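Local coordinates for protein hydroxylacyl-CoA dehydrogenase (Streptomyces coelicolor, PDB 5BKA) that probably takes part in biosynthesis of the polyketide antibiotic actinorhodin, as a noncanonical member of the NTF2-like superfamily, at residues Tyr11-Ser16 against Leu123-Asp128; Ser16-Gln21 against His78-Thr83; Gln23-Asp26 against Gly32-Ala35; Asp40-His45 against Ala51-Ala56. All coordinates share one frame; numbering follows the deposited sequence.

Interaction 1 (Tyr11-Ser16 against Leu123-Asp128); sequences YAEVLS and LVRGAD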
loop_
_atom_site.group_PDB
_atom_site.type_symbol
_atom_site.label_atom_id
_atom_site.label_comp_id
_atom_site.label_asym_id
_atom_site.label_seq_id
_atom_site.Cartn_x
_atom_site.Cartn_y
_atom_site.Cartn_z
ATOM N N TYR B 11 -3.235 -12.617 -8.216
ATOM C CA TYR B 11 -3.181 -11.250 -7.705
ATOM C C TYR B 11 -2.169 -11.122 -6.573
ATOM O O TYR B 11 -1.349 -10.198 -6.560
ATOM C CB TYR B 11 -4.567 -10.805 -7.240
ATOM C CG TYR B 11 -4.664 -9.317 -6.997
ATOM C CD1 TYR B 11 -4.900 -8.438 -8.045
ATOM C CD2 TYR B 11 -4.508 -8.790 -5.722
ATOM C CE1 TYR B 11 -4.984 -7.076 -7.830
ATOM C CE2 TYR B 11 -4.592 -7.430 -5.497
ATOM C CZ TYR B 11 -4.830 -6.577 -6.555
ATOM O OH TYR B 11 -4.915 -5.222 -6.335
ATOM N N ALA B 12 -2.216 -12.045 -5.610
ATOM C CA ALA B 12 -1.242 -12.028 -4.522
ATOM C C ALA B 12 0.173 -12.249 -5.042
ATOM O O ALA B 12 1.134 -11.681 -4.511
ATOM C CB ALA B 12 -1.604 -13.084 -3.479
ATOM N N GLU B 13 0.321 -13.082 -6.076
ATOM C CA GLU B 13 1.641 -13.333 -6.645
ATOM C C GLU B 13 2.233 -12.072 -7.266
ATOM O O GLU B 13 3.441 -11.827 -7.161
ATOM C CB GLU B 13 1.553 -14.453 -7.682
ATOM C CG GLU B 13 2.896 -14.945 -8.193
ATOM C CD GLU B 13 2.757 -15.860 -9.395
ATOM O OE1 GLU B 13 1.611 -16.111 -9.825
ATOM O OE2 GLU B 13 3.795 -16.330 -9.911
ATOM N N VAL B 14 1.401 -11.261 -7.924
ATOM C CA VAL B 14 1.896 -10.023 -8.520
ATOM C C VAL B 14 2.274 -9.019 -7.436
ATOM O O VAL B 14 3.309 -8.348 -7.527
ATOM C CB VAL B 14 0.858 -9.445 -9.500
ATOM C CG1 VAL B 14 1.265 -8.050 -9.953
ATOM C CG2 VAL B 14 0.695 -10.365 -10.700
ATOM N N LEU B 15 1.445 -8.903 -6.393
ATOM C CA LEU B 15 1.767 -8.008 -5.283
ATOM C C LEU B 15 3.084 -8.395 -4.622
ATOM O O LEU B 15 3.911 -7.528 -4.315
ATOM C CB LEU B 15 0.635 -8.016 -4.256
ATOM C CG LEU B 15 -0.679 -7.332 -4.636
ATOM C CD1 LEU B 15 -1.613 -7.279 -3.434
ATOM C CD2 LEU B 15 -0.426 -5.936 -5.182
ATOM N N SER B 16 3.289 -9.693 -4.385
ATOM C CA SER B 16 4.555 -10.164 -3.832
ATOM C C SER B 16 5.712 -9.855 -4.774
ATOM O O SER B 16 6.786 -9.422 -4.339
ATOM C CB SER B 16 4.478 -11.663 -3.546
ATOM O OG SER B 16 5.712 -12.149 -3.047
ATOM N N LEU B 123 3.522 -8.327 -17.872
ATOM C CA LEU B 123 4.112 -9.438 -17.140
ATOM C C LEU B 123 4.011 -10.713 -17.965
ATOM O O LEU B 123 3.006 -10.938 -18.643
ATOM C CB LEU B 123 3.425 -9.617 -15.790
ATOM C CG LEU B 123 3.707 -8.533 -14.744
ATOM C CD1 LEU B 123 2.646 -8.531 -13.655
ATOM C CD2 LEU B 123 5.090 -8.726 -14.149
ATOM N N VAL B 124 5.038 -11.560 -17.886
ATOM C CA VAL B 124 5.021 -12.839 -18.579
ATOM C C VAL B 124 5.404 -13.953 -17.618
ATOM O O VAL B 124 6.025 -13.736 -16.575
ATOM C CB VAL B 124 5.958 -12.868 -19.809
ATOM C CG1 VAL B 124 5.501 -11.883 -20.872
ATOM C CG2 VAL B 124 7.399 -12.606 -19.402
ATOM N N ARG B 125 5.011 -15.170 -18.002
ATOM C CA ARG B 125 5.139 -16.341 -17.157
ATOM C C ARG B 125 6.316 -17.169 -17.693
ATOM O O ARG B 125 7.464 -16.910 -17.311
ATOM C CB ARG B 125 3.798 -17.083 -17.140
ATOM C CG ARG B 125 3.754 -18.487 -16.588
ATOM C CD ARG B 125 3.760 -18.497 -15.090
ATOM N NE ARG B 125 2.532 -17.955 -14.521
ATOM C CZ ARG B 125 2.428 -17.590 -13.250
ATOM N NH1 ARG B 125 3.472 -17.737 -12.456
ATOM N NH2 ARG B 125 1.296 -17.103 -12.765
ATOM N N GLY B 126 6.082 -18.121 -18.571
ATOM C CA GLY B 126 7.167 -18.890 -19.146
ATOM C C GLY B 126 7.135 -20.342 -18.705
ATOM O O GLY B 126 6.181 -20.825 -18.088
ATOM N N ALA B 127 8.227 -21.038 -19.030
ATOM C CA ALA B 127 8.281 -22.482 -18.831
ATOM C C ALA B 127 8.373 -22.849 -17.355
ATOM O O ALA B 127 7.770 -23.837 -16.920
ATOM C CB ALA B 127 9.464 -23.066 -19.602
ATOM N N ASP B 128 9.122 -22.077 -16.570
ATOM C CA ASP B 128 9.360 -22.407 -15.172
ATOM C C ASP B 128 8.317 -21.818 -14.230
ATOM O O ASP B 128 8.477 -21.915 -13.010
ATOM C CB ASP B 128 10.762 -21.950 -14.750
ATOM C CG ASP B 128 10.929 -20.438 -14.785
ATOM O OD1 ASP B 128 10.067 -19.740 -15.364
ATOM O OD2 ASP B 128 11.936 -19.947 -14.234
#
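A helix-on-sheet contact of the NTF2-like fold joins E13 and V14, near the start of helix 10-26, to L123, near the end of strand 112-124, and R125, just beyond it. It has a polar half and an apolar half. In the polar half, E13 and R125 form a bidentate, end-on salt bridge. R125 NH1 donates to E13 OE2 at 2.9 Å. R125 NH2 donates to E13 OE1 at 3.1 Å, and this bond is the straighter of the two, with 166° at the hydrogen. Both carboxylate oxygens are met on their syn sides. The two flat groups are nearly coplanar, 27° apart, and two bonds side by side limit how far either can turn. The E13 chain is extended (chi1 -171°), which carries its carboxylate straight out from the helix. The R125 chain instead is bent at chi2 and chi3, and this brings its guanidinium to the helix although its CB does not point there. R125 NH1 also bonds the carbonyl of G129, so the turn after the strand shares the same guanidinium.

In the apolar half, L123 CD1 sits at 4.0 Å from both V14 CG1 and V14 CG2, between the two branches. Both residues are buried. V14 also touches L85 of strand 74-87, and L123 also packs on F17 and Y18 of helix 10-26. A long N-terminal helix laid over a curved sheet, with its apolar residues on the strands and a charged pair at the border, is the pattern seen here in the SnoaL-like form of the NTF2 fold.

Interaction 2 (Ser16-Gln21 against His78-Thr83); sequences SFYGHQ and HWFDHT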
loop_
_atom_site.group_PDB
_atom_site.type_symbol
_atom_site.label_atom_id
_atom_site.label_comp_id
_atom_site.label_asym_id
_atom_site.label_seq_id
_atom_site.Cartn_x
_atom_site.Cartn_y
_atom_site.Cartn_z
ATOM N N SER B 16 3.289 -9.693 -4.385
ATOM C CA SER B 16 4.555 -10.164 -3.832
ATOM C C SER B 16 5.712 -9.855 -4.774
ATOM O O SER B 16 6.786 -9.422 -4.339
ATOM C CB SER B 16 4.478 -11.663 -3.546
ATOM O OG SER B 16 5.712 -12.149 -3.047
ATOM N N PHE B 17 5.519 -10.112 -6.071
ATOM C CA PHE B 17 6.521 -9.758 -7.072
ATOM C C PHE B 17 6.900 -8.285 -6.969
ATOM O O PHE B 17 8.084 -7.934 -6.970
ATOM C CB PHE B 17 5.991 -10.093 -8.469
ATOM C CG PHE B 17 6.913 -9.695 -9.587
ATOM C CD1 PHE B 17 8.007 -10.480 -9.914
ATOM C CD2 PHE B 17 6.678 -8.543 -10.320
ATOM C CE1 PHE B 17 8.853 -10.119 -10.947
ATOM C CE2 PHE B 17 7.521 -8.176 -11.353
ATOM C CZ PHE B 17 8.610 -8.966 -11.667
ATOM N N TYR B 18 5.898 -7.407 -6.866
ATOM C CA TYR B 18 6.170 -5.977 -6.747
ATOM C C TYR B 18 6.861 -5.648 -5.429
ATOM O O TYR B 18 7.718 -4.758 -5.378
ATOM C CB TYR B 18 4.870 -5.183 -6.874
ATOM C CG TYR B 18 4.348 -5.064 -8.286
ATOM C CD1 TYR B 18 5.197 -5.207 -9.376
ATOM C CD2 TYR B 18 3.007 -4.803 -8.530
ATOM C CE1 TYR B 18 4.721 -5.099 -10.667
ATOM C CE2 TYR B 18 2.523 -4.691 -9.816
ATOM C CZ TYR B 18 3.385 -4.840 -10.882
ATOM O OH TYR B 18 2.905 -4.729 -12.166
ATOM N N GLY B 19 6.494 -6.345 -4.351
ATOM C CA GLY B 19 7.104 -6.064 -3.060
ATOM C C GLY B 19 8.602 -6.296 -3.063
ATOM O O GLY B 19 9.377 -5.441 -2.626
ATOM N N HIS B 20 9.030 -7.460 -3.557
ATOM C CA HIS B 20 10.458 -7.742 -3.671
ATOM C C HIS B 20 11.123 -6.827 -4.691
ATOM O O HIS B 20 12.243 -6.349 -4.468
ATOM C CB HIS B 20 10.674 -9.207 -4.048
ATOM C CG HIS B 20 10.375 -10.170 -2.940
ATOM N ND1 HIS B 20 11.342 -10.626 -2.069
ATOM C CD2 HIS B 20 9.219 -10.764 -2.563
ATOM C CE1 HIS B 20 10.794 -11.459 -1.203
ATOM N NE2 HIS B 20 9.505 -11.560 -1.480
ATOM N N GLN B 21 10.451 -6.579 -5.817
ATOM C CA GLN B 21 11.044 -5.795 -6.897
ATOM C C GLN B 21 11.374 -4.377 -6.440
ATOM O O GLN B 21 12.496 -3.895 -6.635
ATOM C CB GLN B 21 10.095 -5.777 -8.097
ATOM C CG GLN B 21 10.569 -4.958 -9.284
ATOM C CD GLN B 21 9.579 -4.988 -10.435
ATOM O OE1 GLN B 21 8.397 -4.693 -10.261
ATOM N NE2 GLN B 21 10.058 -5.351 -11.619
ATOM N N HIS B 78 9.328 3.779 -3.465
ATOM C CA HIS B 78 8.344 3.741 -4.541
ATOM C C HIS B 78 7.145 2.926 -4.061
ATOM O O HIS B 78 7.139 1.697 -4.156
ATOM C CB HIS B 78 8.948 3.146 -5.808
ATOM C CG HIS B 78 9.997 4.007 -6.442
ATOM N ND1 HIS B 78 11.246 4.187 -5.889
ATOM C CD2 HIS B 78 9.983 4.731 -7.586
ATOM C CE1 HIS B 78 11.956 4.989 -6.662
ATOM N NE2 HIS B 78 11.213 5.333 -7.699
ATOM N N TRP B 79 6.127 3.621 -3.560
ATOM C CA TRP B 79 4.911 2.974 -3.089
ATOM C C TRP B 79 3.997 2.638 -4.261
ATOM O O TRP B 79 3.876 3.416 -5.207
ATOM C CB TRP B 79 4.176 3.882 -2.100
ATOM C CG TRP B 79 4.733 3.827 -0.713
ATOM C CD1 TRP B 79 6.041 3.948 -0.349
ATOM C CD2 TRP B 79 3.996 3.633 0.499
ATOM N NE1 TRP B 79 6.165 3.840 1.014
ATOM C CE2 TRP B 79 4.924 3.645 1.558
ATOM C CE3 TRP B 79 2.640 3.451 0.791
ATOM C CZ2 TRP B 79 4.542 3.477 2.886
ATOM C CZ3 TRP B 79 2.263 3.283 2.111
ATOM C CH2 TRP B 79 3.210 3.298 3.142
ATOM N N PHE B 80 3.365 1.469 -4.199
ATOM C CA PHE B 80 2.381 1.043 -5.184
ATOM C C PHE B 80 1.003 0.951 -4.538
ATOM O O PHE B 80 0.875 0.808 -3.320
ATOM C CB PHE B 80 2.747 -0.317 -5.791
ATOM C CG PHE B 80 3.706 -0.238 -6.948
ATOM C CD1 PHE B 80 4.614 0.804 -7.053
ATOM C CD2 PHE B 80 3.706 -1.220 -7.926
ATOM C CE1 PHE B 80 5.498 0.867 -8.116
ATOM C CE2 PHE B 80 4.587 -1.162 -8.991
ATOM C CZ PHE B 80 5.483 -0.115 -9.086
ATOM N N ASP B 81 -0.036 1.026 -5.372
ATOM C CA ASP B 81 -1.401 0.893 -4.879
ATOM C C ASP B 81 -2.341 0.559 -6.028
ATOM O O ASP B 81 -2.106 0.949 -7.175
ATOM C CB ASP B 81 -1.879 2.174 -4.188
ATOM C CG ASP B 81 -2.907 1.904 -3.106
ATOM O OD1 ASP B 81 -2.539 1.308 -2.075
ATOM O OD2 ASP B 81 -4.083 2.285 -3.286
ATOM N N HIS B 82 -3.418 -0.153 -5.689
ATOM C CA HIS B 82 -4.528 -0.424 -6.606
ATOM C C HIS B 82 -4.053 -1.098 -7.892
ATOM O O HIS B 82 -4.375 -0.671 -9.002
ATOM C CB HIS B 82 -5.305 0.858 -6.914
ATOM C CG HIS B 82 -6.222 1.284 -5.812
ATOM N ND1 HIS B 82 -6.871 0.385 -4.994
ATOM C CD2 HIS B 82 -6.598 2.515 -5.391
ATOM C CE1 HIS B 82 -7.609 1.043 -4.117
ATOM N NE2 HIS B 82 -7.459 2.337 -4.335
ATOM N N THR B 83 -3.271 -2.163 -7.733
ATOM C CA THR B 83 -2.893 -2.985 -8.873
ATOM C C THR B 83 -4.137 -3.593 -9.508
ATOM O O THR B 83 -5.010 -4.120 -8.813
ATOM C CB THR B 83 -1.924 -4.083 -8.432
ATOM O OG1 THR B 83 -0.715 -3.488 -7.944
ATOM C CG2 THR B 83 -1.592 -5.008 -9.593
#
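This is a buried aromatic contact, a T-shaped pair of Y18 and F80, set between helix 10-26 and strand 74-87, outermost of the sheet within this chain. F80 comes edge-on to one face of the Y18 ring. The ring centroids of Y18 and F80 are 5.1 Å apart and the planes meet at 67°. F80 CE2 lies over the centre of the Y18 ring, 3.9 Å above its plane. The closest atoms are Y18 CD2 and F80 CD2, at 3.7 Å. Each residue has its CG anti to its own carbonyl carbon (chi1 -76° for Y18, -85° for F80), which turns the two rings into the space between helix and strand.

T83 completes the contact at the rim of the same ring. Its OG1 lies near the plane of Y18, 3.9 Å from Y18 CE2. This is packing, since T83 OG1 takes its polar bond with S97 OG on the next strand. The Y18 hydroxyl reaches D121 in a weak hydrogen bond. The F80 ring also meets the H82 ring of the third subunit, so the pair lies close to the trimer interface. Putting an alanine at Y18 would probably leave the F80 edge without a ring face to rest on, open a gap beside T83, and deprive D121 of its phenol partner.

Across these two segments the hold is aromatic and apolar. The polar atoms at its border, Y18 OH and T83 OG1, find their partners on other strands, weakly in the case of Y18 OH, which is consistent with a contact fixed by ring packing.

Interaction 3 (Gln23-Asp26 against Gly32-Ala35); sequences QKLD and GYAA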
loop_
_atom_site.group_PDB
_atom_site.type_symbol
_atom_site.label_atom_id
_atom_site.label_comp_id
_atom_site.label_asym_id
_atom_site.label_seq_id
_atom_site.Cartn_x
_atom_site.Cartn_y
_atom_site.Cartn_z
ATOM N N GLN B 23 11.616 -3.128 -3.370
ATOM C CA GLN B 23 12.571 -3.073 -2.268
ATOM C C GLN B 23 14.005 -3.191 -2.768
ATOM O O GLN B 23 14.914 -2.591 -2.185
ATOM C CB GLN B 23 12.261 -4.170 -1.248
ATOM C CG GLN B 23 11.072 -3.851 -0.353
ATOM C CD GLN B 23 10.939 -4.810 0.814
ATOM O OE1 GLN B 23 11.925 -5.379 1.281
ATOM N NE2 GLN B 23 9.713 -4.992 1.294
ATOM N N LYS B 24 14.222 -3.960 -3.836
ATOM C CA LYS B 24 15.527 -3.983 -4.490
ATOM C C LYS B 24 15.872 -2.618 -5.077
ATOM O O LYS B 24 16.964 -2.089 -4.842
ATOM C CB LYS B 24 15.550 -5.070 -5.564
ATOM C CG LYS B 24 15.458 -6.477 -4.989
ATOM C CD LYS B 24 15.534 -7.545 -6.062
ATOM C CE LYS B 24 15.469 -8.932 -5.443
ATOM N NZ LYS B 24 15.719 -10.005 -6.438
ATOM N N LEU B 25 14.953 -2.043 -5.860
ATOM C CA LEU B 25 15.183 -0.730 -6.460
ATOM C C LEU B 25 15.524 0.312 -5.400
ATOM O O LEU B 25 16.499 1.060 -5.537
ATOM C CB LEU B 25 13.952 -0.299 -7.259
ATOM C CG LEU B 25 13.989 1.103 -7.878
ATOM C CD1 LEU B 25 15.014 1.171 -8.999
ATOM C CD2 LEU B 25 12.611 1.519 -8.380
ATOM N N ASP B 26 14.716 0.387 -4.341
ATOM C CA ASP B 26 14.938 1.373 -3.290
ATOM C C ASP B 26 16.167 1.069 -2.439
ATOM O O ASP B 26 16.702 1.984 -1.800
ATOM C CB ASP B 26 13.700 1.468 -2.401
ATOM C CG ASP B 26 12.506 2.068 -3.124
ATOM O OD1 ASP B 26 12.722 2.900 -4.029
ATOM O OD2 ASP B 26 11.352 1.709 -2.794
ATOM N N GLY B 32 19.617 -6.384 -9.449
ATOM C CA GLY B 32 18.531 -7.246 -9.011
ATOM C C GLY B 32 17.180 -6.778 -9.515
ATOM O O GLY B 32 16.328 -7.589 -9.884
ATOM N N TYR B 33 16.965 -5.460 -9.536
ATOM C CA TYR B 33 15.722 -4.917 -10.072
ATOM C C TYR B 33 15.593 -5.229 -11.557
ATOM O O TYR B 33 14.534 -5.666 -12.024
ATOM C CB TYR B 33 15.666 -3.409 -9.824
ATOM C CG TYR B 33 14.512 -2.697 -10.496
ATOM C CD1 TYR B 33 13.251 -2.670 -9.914
ATOM C CD2 TYR B 33 14.687 -2.040 -11.707
ATOM C CE1 TYR B 33 12.196 -2.012 -10.524
ATOM C CE2 TYR B 33 13.640 -1.380 -12.323
ATOM C CZ TYR B 33 12.397 -1.369 -11.728
ATOM O OH TYR B 33 11.354 -0.714 -12.340
ATOM N N ALA B 34 16.668 -5.006 -12.318
ATOM C CA ALA B 34 16.652 -5.335 -13.740
ATOM C C ALA B 34 16.464 -6.829 -13.967
ATOM O O ALA B 34 15.937 -7.237 -15.009
ATOM C CB ALA B 34 17.941 -4.854 -14.408
ATOM N N ALA B 35 16.895 -7.659 -13.013
ATOM C CA ALA B 35 16.734 -9.102 -13.146
ATOM C C ALA B 35 15.276 -9.539 -13.078
ATOM O O ALA B 35 14.961 -10.660 -13.492
ATOM C CB ALA B 35 17.545 -9.823 -12.069
#
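L25 lies alongside Y33 and covers one face of its ring. The two side chains point the same way, from helix 10-26 and helix 30-35. L25 CD1 stands over the centre of the Y33 ring, 4.1 Å from the centroid and 9° off the normal, a clear CH-pi contact. L25 CB comes nearer to the ring border, 3.6 Å from Y33 CD1. The second methyl, L25 CD2, approaches Y33 CE1 at 4.2 Å. The L25 side chain has chi1 176° and chi2 69°, which turns both methyls over one face of the ring.

K24 adds its aliphatic chain. It runs out extended past G32, with K24 CD 3.9 Å from G32 C. A CB on G32 would lie 3.3 Å from K24 CD, a tight fit, so the missing side chain lets the lysine pass closely. These residues pack two consecutive helices, 10-26 and 30-35, against each other across a short loop, where L62 of helix 54-67 touches both L25 and Y33.

The Y33 hydroxyl bonds R136 on strand 132-140, and F37 meets the ring edge-to-face. The tyrosine is thus held in two ways: L25 covers a face of the ring, while R136 takes up the hydroxyl.

Interaction 4 (Asp40-His45 against Ala51-Ala56); sequences DGEFRH and AAHTRA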
loop_
_atom_site.group_PDB
_atom_site.type_symbol
_atom_site.label_atom_id
_atom_site.label_comp_id
_atom_site.label_asym_id
_atom_site.label_seq_id
_atom_site.Cartn_x
_atom_site.Cartn_y
_atom_site.Cartn_z
ATOM N N ASP B 40 15.182 -8.789 -22.791
ATOM C CA ASP B 40 14.885 -7.671 -23.676
ATOM C C ASP B 40 13.983 -6.646 -22.998
ATOM O O ASP B 40 13.190 -5.977 -23.668
ATOM C CB ASP B 40 14.248 -8.164 -24.976
ATOM C CG ASP B 40 13.026 -9.029 -24.736
ATOM O OD1 ASP B 40 12.721 -9.325 -23.563
ATOM O OD2 ASP B 40 12.367 -9.413 -25.725
ATOM N N GLY B 41 14.088 -6.522 -21.675
ATOM C CA GLY B 41 13.211 -5.671 -20.896
ATOM C C GLY B 41 13.130 -4.247 -21.392
ATOM O O GLY B 41 14.131 -3.673 -21.819
ATOM N N GLU B 42 11.935 -3.674 -21.335
ATOM C CA GLU B 42 11.667 -2.334 -21.830
ATOM C C GLU B 42 11.240 -1.469 -20.652
ATOM O O GLU B 42 10.321 -1.834 -19.911
ATOM C CB GLU B 42 10.571 -2.416 -22.899
ATOM C CG GLU B 42 10.223 -1.147 -23.633
ATOM C CD GLU B 42 10.072 -1.381 -25.116
ATOM O OE1 GLU B 42 9.466 -0.532 -25.796
ATOM O OE2 GLU B 42 10.567 -2.419 -25.602
ATOM N N PHE B 43 11.896 -0.326 -20.474
ATOM C CA PHE B 43 11.597 0.566 -19.356
ATOM C C PHE B 43 11.598 2.013 -19.823
ATOM O O PHE B 43 12.639 2.529 -20.247
ATOM C CB PHE B 43 12.602 0.371 -18.219
ATOM C CG PHE B 43 12.403 1.310 -17.074
ATOM C CD1 PHE B 43 11.227 1.295 -16.348
ATOM C CD2 PHE B 43 13.399 2.197 -16.710
ATOM C CE1 PHE B 43 11.038 2.159 -15.281
ATOM C CE2 PHE B 43 13.222 3.065 -15.644
ATOM C CZ PHE B 43 12.036 3.046 -14.926
ATOM N N ARG B 44 10.448 2.678 -19.721
ATOM C CA ARG B 44 10.327 4.104 -20.027
ATOM C C ARG B 44 10.169 4.864 -18.712
ATOM O O ARG B 44 9.096 4.847 -18.100
ATOM C CB ARG B 44 9.158 4.366 -20.970
ATOM C CG ARG B 44 9.097 5.793 -21.480
ATOM C CD ARG B 44 8.731 5.856 -22.952
ATOM N NE ARG B 44 9.195 7.096 -23.571
ATOM C CZ ARG B 44 8.814 7.522 -24.770
ATOM N NH1 ARG B 44 7.956 6.808 -25.488
ATOM N NH2 ARG B 44 9.289 8.662 -25.253
ATOM N N HIS B 45 11.247 5.527 -18.284
ATOM C CA HIS B 45 11.218 6.283 -17.034
ATOM C C HIS B 45 10.266 7.468 -17.121
ATOM O O HIS B 45 9.581 7.793 -16.145
ATOM C CB HIS B 45 12.629 6.759 -16.687
ATOM C CG HIS B 45 12.865 6.957 -15.223
ATOM N ND1 HIS B 45 13.463 6.003 -14.429
ATOM C CD2 HIS B 45 12.593 8.006 -14.409
ATOM C CE1 HIS B 45 13.544 6.452 -13.189
ATOM N NE2 HIS B 45 13.024 7.665 -13.150
ATOM N N ALA B 51 12.795 4.901 -24.314
ATOM C CA ALA B 51 12.776 3.791 -23.373
ATOM C C ALA B 51 14.104 3.046 -23.374
ATOM O O ALA B 51 14.748 2.884 -24.414
ATOM C CB ALA B 51 11.639 2.829 -23.712
ATOM N N ALA B 52 14.516 2.599 -22.190
ATOM C CA ALA B 52 15.707 1.775 -22.061
ATOM C C ALA B 52 15.383 0.328 -22.407
ATOM O O ALA B 52 14.268 -0.151 -22.184
ATOM C CB ALA B 52 16.274 1.858 -20.645
ATOM N N HIS B 53 16.373 -0.367 -22.960
ATOM C CA HIS B 53 16.201 -1.741 -23.404
ATOM C C HIS B 53 17.288 -2.624 -22.807
ATOM O O HIS B 53 18.417 -2.180 -22.580
ATOM C CB HIS B 53 16.213 -1.833 -24.934
ATOM C CG HIS B 53 15.029 -1.183 -25.579
ATOM N ND1 HIS B 53 15.023 0.141 -25.965
ATOM C CD2 HIS B 53 13.806 -1.670 -25.894
ATOM C CE1 HIS B 53 13.850 0.439 -26.493
ATOM N NE2 HIS B 53 13.092 -0.642 -26.462
ATOM N N THR B 54 16.918 -3.882 -22.548
ATOM C CA THR B 54 17.764 -4.907 -21.937
ATOM C C THR B 54 18.134 -4.567 -20.497
ATOM O O THR B 54 18.058 -3.407 -20.079
ATOM C CB THR B 54 19.040 -5.145 -22.756
ATOM O OG1 THR B 54 19.953 -4.057 -22.559
ATOM C CG2 THR B 54 18.721 -5.289 -24.241
ATOM N N ARG B 55 18.520 -5.590 -19.730
ATOM C CA ARG B 55 18.850 -5.396 -18.320
ATOM C C ARG B 55 20.012 -4.427 -18.146
ATOM O O ARG B 55 20.000 -3.591 -17.234
ATOM C CB ARG B 55 19.157 -6.745 -17.669
ATOM C CG ARG B 55 17.927 -7.629 -17.558
ATOM C CD ARG B 55 18.233 -8.981 -16.942
ATOM N NE ARG B 55 17.032 -9.810 -16.888
ATOM C CZ ARG B 55 17.036 -11.131 -16.741
ATOM N NH1 ARG B 55 18.184 -11.785 -16.628
ATOM N NH2 ARG B 55 15.890 -11.797 -16.704
ATOM N N ALA B 56 21.034 -4.537 -18.996
ATOM C CA ALA B 56 22.164 -3.618 -18.913
ATOM C C ALA B 56 21.726 -2.184 -19.186
ATOM O O ALA B 56 22.196 -1.247 -18.530
ATOM C CB ALA B 56 23.261 -4.042 -19.890
#
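With chi1 of -175° in E42 and -67° in H53, the ends of the two side chains run side by side. The E42 chain bends at chi2, which brings its carboxylate to the edge of the H53 ring. E42 OE2 stands 3.2 Å from H53 NE2, and the carboxylate and ring planes are 72° apart. E42 and H53 form a non-hydrogen-bonded antiparallel pair, which places both side chains on the same face of the sheet.

The next pair, F43 and A52, is hydrogen-bonded. F43 N donates to A52 O at 2.9 Å, and A52 N to F43 O at 2.7 Å. Strands 41-44 and 52-53 are the arms of a beta hairpin at one border of the curved sheet, and strand 41-44 continues the sheet through its bonds to strand 132-140. A weak bond from T54 N to G41 O (2.9 Å) lies where the chain passes into helix 54-67. The CA of H53 also approaches G41 O, at 3.2 Å.

Replacing E42 by an alanine would probably leave the H53 ring edge without its carboxylate neighbour and uncover S135 and H137, which E42 also touches. A51 CB packs against R44 CB at 4.0 Å, while R44 NE bonds the carbonyl of L49 in the hairpin loop. F43 is buried on the face it shares with A52, against I58, V61 and Y33.

How the interactions relate
Interactions 1, 2 and 3 follow one another along helix 10-26, and interactions 1 and 2 share S16. The centres of interactions 1 and 2 lie 12 Å apart, and Y11 OH bonds T83 O at 2.7 Å. Interactions 2 and 3, also 12 Å apart, meet where H78 ND1 and D26 OD1 are 2.7 Å apart, a probable hydrogen bond. Interaction 4 touches interaction 3, with A34 O 3.3 Å from R55 CG. Its centre lies about 19 Å from those of interactions 1 and 2. R136 ties several together: it bonds Y33 and Q21 and touches Y18, F80 and F43. Other subunits touch interactions 1, 2 and 3, but not interaction 4.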